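Long-range contacts in putative NAD-dependent epimerase/dehydratase (Bacillus halodurans, PDB 3E8X), which binds NADP in a Rossmann-type fold and is probably an epimerase or dehydratase of the atypical short-chain dehydrogenase/reductase kind, its reaction unknown: residues R125-S130 and A205-Q210; E117-G122 and S161-T166; P186-I191 and E219-D224. One frame throughout, in Å; residues are numbered along the deposited sequence. Where two conformers were deposited one is given.

Contact 1 (R125-S130 and A205-Q210); sequences RFIMVS and AELVDQ
R125, at the start of strand 125-129, grips the end of helix 197-207 through two backbone carbonyls. Its CG lies anti to the backbone N (chi1 -171°) and the chain then bends at chi2 (60°), which carries the guanidinium alongside the turn 207-210. NE gives a hydrogen bond to V208 O at 2.9 Å, with an N-H...O angle of 162°. NH2 bonds L207 O, also at 2.9 Å. Both oxygens sit at the guanidinium edge, near its plane, whereas each carbonyl is met from above its own plane. L207 O has a second donor: Q210 N closes the type I turn onto it from the opposite face. One guanidinium face is covered by I127, whose CD1 rests 3.3 Å above the plane, over its centre. The same methyl touches L207 CD1 at 4.0 Å, and I127 CG1 meets V208 CG2 at 4.1 Å, the I127 and V208 side chains crossing at about a right angle. The remaining amino group, NH1, binds T166 OG1 and the D164 carbonyl, so R125 also ties in strand 164-174. Here strand 125-129 of the Rossmann-type sheet, flanked by parallel neighbours, packs against a helix whose other neighbours include L41 of helix 32-43. A buried arginine is thus satisfied largely by carbonyl oxygens and hydroxyls, and its charge would probably be stabilised by the carbonyl-rich C-terminal end of the helix.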
loop_
_atom_site.group_PDB
_atom_site.type_symbol
_atom_site.label_atom_id
_atom_site.label_comp_id
_atom_site.label_asym_id
_atom_site.label_seq_id
_atom_site.Cartn_x
_atom_site.Cartn_y
_atom_site.Cartn_z
ATOM N N ARG A 125 -6.220 9.125 -19.776
ATOM C CA ARG A 125 -5.321 10.156 -19.242
ATOM C C ARG A 125 -5.458 10.325 -17.734
ATOM O O ARG A 125 -6.531 10.599 -17.221
ATOM C CB ARG A 125 -5.541 11.465 -20.008
ATOM C CG ARG A 125 -4.517 12.550 -19.707
ATOM C CD ARG A 125 -3.092 12.132 -20.053
ATOM N NE ARG A 125 -2.110 13.235 -20.039
ATOM C CZ ARG A 125 -0.886 13.130 -19.541
ATOM N NH1 ARG A 125 -0.465 12.005 -19.020
ATOM N NH2 ARG A 125 -0.067 14.159 -19.554
ATOM N N PHE A 126 -4.341 10.136 -17.031
ATOM C CA PHE A 126 -4.312 10.169 -15.590
ATOM C C PHE A 126 -3.078 10.952 -15.096
ATOM O O PHE A 126 -1.923 10.598 -15.405
ATOM C CB PHE A 126 -4.321 8.745 -15.041
ATOM C CG PHE A 126 -4.695 8.639 -13.582
ATOM C CD1 PHE A 126 -5.913 8.076 -13.210
ATOM C CD2 PHE A 126 -3.818 9.051 -12.582
ATOM C CE1 PHE A 126 -6.254 7.969 -11.879
ATOM C CE2 PHE A 126 -4.169 8.960 -11.233
ATOM C CZ PHE A 126 -5.390 8.413 -10.884
ATOM N N ILE A 127 -3.328 12.010 -14.328
ATOM C CA ILE A 127 -2.254 12.773 -13.678
ATOM C C ILE A 127 -2.306 12.554 -12.148
ATOM O O ILE A 127 -3.306 12.847 -11.484
ATOM C CB ILE A 127 -2.372 14.310 -13.987
ATOM C CG1 ILE A 127 -2.844 14.550 -15.461
ATOM C CG2 ILE A 127 -1.067 15.083 -13.551
ATOM C CD1 ILE A 127 -1.952 13.998 -16.499
HETATM N N MSE A 128 -1.222 12.001 -11.612
HETATM C CA MSE A 128 -1.034 11.823 -10.209
HETATM C C MSE A 128 -0.252 12.998 -9.605
HETATM O O MSE A 128 0.814 13.383 -10.089
HETATM C CB MSE A 128 -0.266 10.540 -9.974
HETATM C CG MSE A 128 0.231 10.367 -8.571
HETATM SE SE MSE A 128 -1.332 10.005 -7.464
HETATM C CE MSE A 128 -1.751 8.197 -7.911
ATOM N N VAL A 129 -0.810 13.582 -8.548
ATOM C CA VAL A 129 -0.091 14.542 -7.702
ATOM C C VAL A 129 0.475 13.749 -6.543
ATOM O O VAL A 129 -0.223 13.344 -5.651
ATOM C CB VAL A 129 -0.993 15.698 -7.217
ATOM C CG1 VAL A 129 -0.203 16.712 -6.414
ATOM C CG2 VAL A 129 -1.686 16.343 -8.422
ATOM N N SER A 130 1.770 13.539 -6.612
ATOM C CA SER A 130 2.500 12.770 -5.667
ATOM C C SER A 130 3.362 13.703 -4.801
ATOM O O SER A 130 2.890 14.746 -4.346
ATOM C CB SER A 130 3.344 11.740 -6.439
ATOM O OG SER A 130 3.986 10.868 -5.574
ATOM N N ALA A 205 -1.902 21.660 -15.156
ATOM C CA ALA A 205 -2.731 22.187 -16.259
ATOM C C ALA A 205 -1.931 22.278 -17.583
ATOM O O ALA A 205 -2.449 22.015 -18.667
ATOM C CB ALA A 205 -3.338 23.553 -15.878
ATOM N N GLU A 206 -0.651 22.596 -17.490
ATOM C CA GLU A 206 0.164 22.757 -18.685
ATOM C C GLU A 206 0.312 21.422 -19.420
ATOM O O GLU A 206 0.343 21.392 -20.654
ATOM C CB GLU A 206 1.550 23.320 -18.327
ATOM C CG GLU A 206 2.401 23.713 -19.522
ATOM C CD GLU A 206 1.853 24.903 -20.314
ATOM O OE1 GLU A 206 0.987 25.657 -19.814
ATOM O OE2 GLU A 206 2.337 25.112 -21.427
ATOM N N LEU A 207 0.390 20.326 -18.658
ATOM C CA LEU A 207 0.755 19.023 -19.246
ATOM C C LEU A 207 -0.413 18.041 -19.467
ATOM O O LEU A 207 -0.243 17.033 -20.119
ATOM C CB LEU A 207 1.927 18.389 -18.443
ATOM C CG LEU A 207 1.837 18.023 -16.942
ATOM C CD1 LEU A 207 0.866 16.889 -16.722
ATOM C CD2 LEU A 207 3.242 17.611 -16.500
ATOM N N VAL A 208 -1.617 18.395 -19.042
ATOM C CA VAL A 208 -2.716 17.469 -19.104
ATOM C C VAL A 208 -3.013 16.968 -20.540
ATOM O O VAL A 208 -3.331 15.781 -20.752
ATOM C CB VAL A 208 -3.968 17.990 -18.321
ATOM C CG1 VAL A 208 -4.611 19.138 -19.078
ATOM C CG2 VAL A 208 -4.957 16.833 -18.068
ATOM N N ASP A 209 -2.853 17.828 -21.531
ATOM C CA ASP A 209 -3.125 17.446 -22.888
ATOM C C ASP A 209 -1.859 17.244 -23.687
ATOM O O ASP A 209 -1.943 17.175 -24.894
ATOM C CB ASP A 209 -4.005 18.475 -23.609
ATOM C CG ASP A 209 -3.417 19.877 -23.596
ATOM O OD1 ASP A 209 -2.317 20.115 -23.042
ATOM O OD2 ASP A 209 -4.116 20.750 -24.090
ATOM N N GLN A 210 -0.713 17.133 -23.023
ATOM C CA GLN A 210 0.557 16.917 -23.720
ATOM C C GLN A 210 0.943 15.439 -23.780
ATOM O O GLN A 210 1.382 14.858 -22.795
ATOM C CB GLN A 210 1.649 17.774 -23.085
ATOM C CG GLN A 210 1.280 19.253 -23.071
ATOM C CD GLN A 210 1.147 19.869 -24.461
ATOM O OE1 GLN A 210 0.087 20.399 -24.853
ATOM N NE2 GLN A 210 2.206 19.795 -25.214
#

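Contact 2 (E117-G122 and S161-T166)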
loop_
_atom_site.group_PDB
_atom_site.type_symbol
_atom_site.label_atom_id
_atom_site.label_comp_id
_atom_site.label_asym_id
_atom_site.label_seq_id
_atom_site.Cartn_x
_atom_site.Cartn_y
_atom_site.Cartn_z
ATOM N N GLU A 117 -10.988 2.493 -11.463
ATOM C CA GLU A 117 -12.193 3.050 -12.083
ATOM C C GLU A 117 -11.892 3.670 -13.462
ATOM O O GLU A 117 -12.680 3.507 -14.354
ATOM C CB GLU A 117 -12.843 4.077 -11.169
ATOM C CG GLU A 117 -14.181 4.568 -11.696
ATOM C CD GLU A 117 -15.241 3.478 -11.712
ATOM O OE1 GLU A 117 -16.134 3.556 -12.610
ATOM O OE2 GLU A 117 -15.164 2.562 -10.837
ATOM N N ALA A 118 -10.757 4.370 -13.614
ATOM C CA ALA A 118 -10.320 4.898 -14.900
ATOM C C ALA A 118 -10.066 3.777 -15.918
ATOM O O ALA A 118 -10.551 3.879 -17.044
ATOM C CB ALA A 118 -9.091 5.825 -14.759
ATOM N N GLU A 119 -9.358 2.705 -15.535
ATOM C CA GLU A 119 -9.193 1.540 -16.423
ATOM C C GLU A 119 -10.511 0.905 -16.871
ATOM O O GLU A 119 -10.715 0.649 -18.071
ATOM C CB GLU A 119 -8.317 0.476 -15.768
ATOM C CG GLU A 119 -6.980 1.058 -15.389
ATOM C CD GLU A 119 -5.880 0.088 -15.326
ATOM O OE1 GLU A 119 -5.709 -0.494 -14.236
ATOM O OE2 GLU A 119 -5.168 -0.047 -16.341
ATOM N N LYS A 120 -11.366 0.630 -15.886
ATOM C CA LYS A 120 -12.691 0.076 -16.082
ATOM C C LYS A 120 -13.446 0.868 -17.155
ATOM O O LYS A 120 -13.986 0.319 -18.098
ATOM C CB LYS A 120 -13.385 0.120 -14.707
ATOM C CG LYS A 120 -14.782 -0.408 -14.590
ATOM C CD LYS A 120 -15.274 -0.322 -13.125
ATOM C CE LYS A 120 -14.296 -0.994 -12.121
ATOM N NZ LYS A 120 -14.970 -1.508 -10.869
ATOM N N ARG A 121 -13.457 2.183 -16.995
ATOM C CA ARG A 121 -14.152 3.085 -17.924
ATOM C C ARG A 121 -13.429 3.415 -19.238
ATOM O O ARG A 121 -14.051 3.915 -20.149
ATOM C CB ARG A 121 -14.547 4.370 -17.206
ATOM C CG ARG A 121 -15.683 4.107 -16.191
ATOM C CD ARG A 121 -16.241 5.418 -15.736
ATOM N NE ARG A 121 -17.371 5.325 -14.810
ATOM C CZ ARG A 121 -18.634 5.597 -15.151
ATOM N NH1 ARG A 121 -18.961 5.935 -16.403
ATOM N NH2 ARG A 121 -19.578 5.531 -14.229
ATOM N N GLY A 122 -12.158 3.074 -19.366
ATOM C CA GLY A 122 -11.412 3.402 -20.563
ATOM C C GLY A 122 -10.959 4.862 -20.638
ATOM O O GLY A 122 -10.647 5.325 -21.710
ATOM N N SER A 161 -0.263 0.211 -14.244
ATOM C CA SER A 161 -1.543 0.279 -14.954
ATOM C C SER A 161 -1.353 0.404 -16.466
ATOM O O SER A 161 -0.251 0.583 -16.968
ATOM C CB SER A 161 -2.352 1.494 -14.455
ATOM O OG SER A 161 -1.878 2.708 -15.011
ATOM N N SER A 162 -2.459 0.348 -17.192
ATOM C CA SER A 162 -2.445 0.584 -18.629
ATOM C C SER A 162 -2.690 2.048 -19.015
ATOM O O SER A 162 -2.892 2.342 -20.188
ATOM C CB SER A 162 -3.544 -0.248 -19.271
ATOM O OG SER A 162 -4.790 0.372 -18.979
ATOM N N LEU A 163 -2.684 2.962 -18.045
ATOM C CA LEU A 163 -3.094 4.340 -18.281
ATOM C C LEU A 163 -1.992 5.215 -18.900
ATOM O O LEU A 163 -0.808 4.948 -18.765
ATOM C CB LEU A 163 -3.603 4.958 -16.975
ATOM C CG LEU A 163 -4.804 4.305 -16.292
ATOM C CD1 LEU A 163 -5.079 5.036 -14.936
ATOM C CD2 LEU A 163 -6.058 4.279 -17.176
ATOM N N ASP A 164 -2.409 6.273 -19.589
ATOM C CA ASP A 164 -1.481 7.245 -20.146
ATOM C C ASP A 164 -1.197 8.250 -19.037
ATOM O O ASP A 164 -1.827 9.302 -18.958
ATOM C CB ASP A 164 -2.102 7.943 -21.343
ATOM C CG ASP A 164 -2.146 7.089 -22.580
ATOM O OD1 ASP A 164 -1.443 6.052 -22.662
ATOM O OD2 ASP A 164 -2.905 7.487 -23.487
ATOM N N TYR A 165 -0.246 7.912 -18.190
ATOM C CA TYR A 165 -0.089 8.605 -16.924
ATOM C C TYR A 165 0.998 9.654 -16.998
ATOM O O TYR A 165 1.881 9.587 -17.832
ATOM C CB TYR A 165 0.186 7.627 -15.752
ATOM C CG TYR A 165 1.529 6.911 -15.790
ATOM C CD1 TYR A 165 2.675 7.515 -15.287
ATOM C CD2 TYR A 165 1.652 5.615 -16.318
ATOM C CE1 TYR A 165 3.916 6.872 -15.322
ATOM C CE2 TYR A 165 2.918 4.967 -16.366
ATOM C CZ TYR A 165 4.021 5.599 -15.845
ATOM O OH TYR A 165 5.258 4.987 -15.887
ATOM N N THR A 166 0.923 10.610 -16.077
ATOM C CA THR A 166 2.077 11.461 -15.711
ATOM C C THR A 166 1.989 11.604 -14.199
ATOM O O THR A 166 0.905 11.877 -13.660
ATOM C CB THR A 166 2.010 12.875 -16.362
ATOM O OG1 THR A 166 1.911 12.752 -17.781
ATOM C CG2 THR A 166 3.272 13.676 -15.991
#
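The last turns of helix 100-121 run past the loop leading into strand 164-174, with E119 and L163 nearest at 7.0 Å between CA atoms; at G122 the helix closes in a Schellman motif, phi turning positive and G122 N bonding E119 O. E119 reaches across with CG anti to its carbonyl carbon (chi1 -57°) and the chain extended beyond, so that OE2 arrives at S162. Two donors of that one serine hold it. S162 OG gives a 2.7 Å hydrogen bond to the anti lone pair of E119 OE2, and S162 N bonds the same oxygen at 2.9 Å from the syn side, 34° out of the carboxylate plane. S162 OG sits between its backbone N and carbonyl carbon (chi1 75°), which brings hydroxyl and amide to bear on one oxygen. S161 packs its CB 3.7 Å from E119 OE2, while its OG accepts from L163 N in an ST turn and also bonds the L158 carbonyl at the end of helix 145-160. Beside the polar grip, L163 CD2 lies against E119 CG at 3.8 Å and L163 CD1 against A118 CB at 4.1 Å; the leucine also touches F126 and L158. The contact joins the C-terminal turns of helix 100-121 to the loop between helix 145-160 and strand 164-174: a charged oxygen fastens the more exposed side, its negative charge probably stabilised by an amide and a hydroxyl donor, next to an apolar leucine-alanine contact.

Contact 3 (P186-I191 and E219-D224)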
loop_
_atom_site.group_PDB
_atom_site.type_symbol
_atom_site.label_atom_id
_atom_site.label_comp_id
_atom_site.label_asym_id
_atom_site.label_seq_id
_atom_site.Cartn_x
_atom_site.Cartn_y
_atom_site.Cartn_z
ATOM N N PRO A 186 14.209 13.984 -13.000
ATOM C CA PRO A 186 13.658 12.667 -12.675
ATOM C C PRO A 186 13.752 12.376 -11.188
ATOM O O PRO A 186 12.922 11.675 -10.642
ATOM C CB PRO A 186 14.543 11.686 -13.446
ATOM C CG PRO A 186 15.512 12.489 -14.198
ATOM C CD PRO A 186 15.237 13.930 -14.044
ATOM N N HIS A 187 14.822 12.882 -10.579
ATOM C CA HIS A 187 15.059 12.741 -9.193
ATOM C C HIS A 187 16.210 13.645 -8.727
ATOM O O HIS A 187 17.362 13.428 -9.098
ATOM C CB HIS A 187 15.367 11.273 -8.880
ATOM C CG HIS A 187 15.686 11.025 -7.440
ATOM N ND1 HIS A 187 14.861 11.442 -6.424
ATOM C CD2 HIS A 187 16.743 10.419 -6.849
ATOM C CE1 HIS A 187 15.387 11.087 -5.262
ATOM N NE2 HIS A 187 16.524 10.458 -5.492
ATOM N N PHE A 188 15.915 14.632 -7.893
ATOM C CA PHE A 188 16.940 15.505 -7.378
ATOM C C PHE A 188 17.755 14.766 -6.320
ATOM O O PHE A 188 17.199 13.990 -5.517
ATOM C CB PHE A 188 16.310 16.716 -6.720
ATOM C CG PHE A 188 15.631 17.657 -7.665
ATOM C CD1 PHE A 188 16.376 18.510 -8.461
ATOM C CD2 PHE A 188 14.235 17.761 -7.683
ATOM C CE1 PHE A 188 15.753 19.407 -9.311
ATOM C CE2 PHE A 188 13.612 18.650 -8.538
ATOM C CZ PHE A 188 14.361 19.467 -9.344
ATOM N N SER A 189 19.064 14.995 -6.327
ATOM C CA SER A 189 19.970 14.409 -5.341
ATOM C C SER A 189 19.878 15.128 -4.023
ATOM O O SER A 189 20.265 14.574 -3.014
ATOM C CB SER A 189 21.412 14.454 -5.837
ATOM O OG SER A 189 21.694 15.762 -6.270
ATOM N N GLU A 190 19.382 16.358 -4.032
ATOM C CA GLU A 190 18.915 17.016 -2.812
ATOM C C GLU A 190 17.761 17.985 -3.089
ATOM O O GLU A 190 17.588 18.452 -4.214
ATOM C CB GLU A 190 20.060 17.740 -2.132
ATOM C CG GLU A 190 20.566 18.940 -2.909
ATOM C CD GLU A 190 21.772 19.569 -2.248
ATOM O OE1 GLU A 190 22.106 19.199 -1.083
ATOM O OE2 GLU A 190 22.381 20.450 -2.899
ATOM N N ILE A 191 16.989 18.269 -2.048
ATOM C CA ILE A 191 15.857 19.185 -2.115
ATOM C C ILE A 191 16.202 20.346 -1.189
ATOM O O ILE A 191 16.313 20.161 0.023
ATOM C CB ILE A 191 14.541 18.510 -1.618
ATOM C CG1 ILE A 191 14.211 17.269 -2.453
ATOM C CG2 ILE A 191 13.375 19.503 -1.587
ATOM C CD1 ILE A 191 13.852 17.523 -3.907
ATOM N N GLU A 219 10.124 15.120 -10.517
ATOM C CA GLU A 219 10.067 16.015 -9.348
ATOM C C GLU A 219 10.114 17.493 -9.803
ATOM O O GLU A 219 10.713 17.811 -10.821
ATOM C CB GLU A 219 11.186 15.675 -8.359
ATOM C CG GLU A 219 11.083 14.228 -7.844
ATOM C CD GLU A 219 12.297 13.758 -7.030
ATOM O OE1 GLU A 219 13.155 14.608 -6.653
ATOM O OE2 GLU A 219 12.380 12.526 -6.791
ATOM N N VAL A 220 9.420 18.365 -9.071
ATOM C CA VAL A 220 9.290 19.775 -9.461
ATOM C C VAL A 220 9.422 20.710 -8.261
ATOM O O VAL A 220 8.757 20.505 -7.236
ATOM C CB VAL A 220 8.009 20.032 -10.343
ATOM C CG1 VAL A 220 6.683 19.709 -9.618
ATOM C CG2 VAL A 220 8.078 21.456 -10.969
ATOM N N LEU A 221 10.354 21.685 -8.387
ATOM C CA LEU A 221 10.585 22.749 -7.416
ATOM C C LEU A 221 10.374 24.103 -8.085
ATOM O O LEU A 221 10.309 24.189 -9.315
ATOM C CB LEU A 221 12.022 22.652 -6.853
ATOM C CG LEU A 221 12.411 21.294 -6.201
ATOM C CD1 LEU A 221 13.876 21.245 -5.776
ATOM C CD2 LEU A 221 11.472 20.943 -5.036
ATOM N N ASN A 222 10.241 25.185 -7.305
ATOM C CA ASN A 222 10.365 26.520 -7.926
ATOM C C ASN A 222 11.816 26.673 -8.324
ATOM O O ASN A 222 12.707 26.123 -7.698
ATOM C CB ASN A 222 9.912 27.702 -7.029
ATOM C CG ASN A 222 8.380 27.952 -7.063
ATOM O OD1 ASN A 222 7.755 27.911 -6.022
ATOM N ND2 ASN A 222 7.795 28.246 -8.250
ATOM N N GLY A 223 12.035 27.437 -9.378
ATOM C CA GLY A 223 13.357 27.611 -9.990
ATOM C C GLY A 223 13.307 28.760 -10.994
ATOM O O GLY A 223 12.589 29.756 -10.774
ATOM N N ASP A 224 13.981 28.593 -12.121
ATOM C CA ASP A 224 14.200 29.696 -13.037
ATOM C C ASP A 224 13.627 29.556 -14.436
ATOM O O ASP A 224 13.689 30.491 -15.221
ATOM C CB ASP A 224 15.694 29.932 -13.120
ATOM C CG ASP A 224 16.250 30.535 -11.829
ATOM O OD1 ASP A 224 15.519 31.299 -11.130
ATOM O OD2 ASP A 224 17.423 30.244 -11.501
HETATM O O HOH W 1 11.099 11.057 -8.691
HETATM O O HOH W 2 14.641 14.167 -4.669
#
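H187 and F188, in the loop after strand 181-185, close on the carboxylate of E219, which stands on strand 216-223 with its chain extended beyond CG. Hydrogen bonds come first. H187 ND1 donates to E219 OE2 at 2.7 Å with an N-H...O angle of 170°; the oxygen lies at the imidazole edge, in its plane, and is met on its syn side, somewhat out of the carboxylate plane, while ring and carboxylate planes stand 85° apart. The histidine takes CG anti to its backbone N (chi1 178°), which sets its ring beside the glutamate, both pointing the same way. The other oxygen, OE1, receives F188 N at 3.0 Å, from above the carboxylate plane. Water adds to both: one molecule donates to P186 O and E219 OE2, another to F188 O and E219 OE1. Apolar contacts follow. F188 slides past E219 in the opposite direction, toward L221, whose CD1 lies over one ring face in a CH-pi contact, 4.0 Å from the centroid and offset toward the rim. L221 CG approaches F188 CE2 at 3.7 Å, and I191 CD1 completes the patch at 4.2 Å from L221 CD1. I191 also touches P172 of strand 164-174, and backbone bonds of E219 to S185 and L221 to T183 make the antiparallel pairing from which the loop departs. With an alanine at E219, H187 ND1 and F188 N would probably lose their shared acceptor group and the imidazole would be freer to turn. One carboxylate thus accepts from a side chain, a backbone amide and two waters, holding the loop against strand 216-223, the antiparallel neighbour of strand 181-185.

Overall arrangement
Contacts 1 and 2 interlock, their centres 13 Å apart and their segments alternating along the chain. They share the seam between parallel strands 125-129 and 164-174: R125 NH1 lies 2.8 Å from T166 OG1, F126 O is 2.9 Å from T166 N, and F126 CD1 packs on L163 CD1 at 3.6 Å. Contact 3 reaches the same sheet farther along, through strand 216-223, with its centre 18 Å from that of contact 1 and 27 Å from that of contact 2. Bound NADP touches V129 and S130 of contact 1, while the I127 side chain is about 11 Å from it. The L221 side chain in contact 3 lies about 9 Å from the cofactor; contact 2 lies away from the cofactor site.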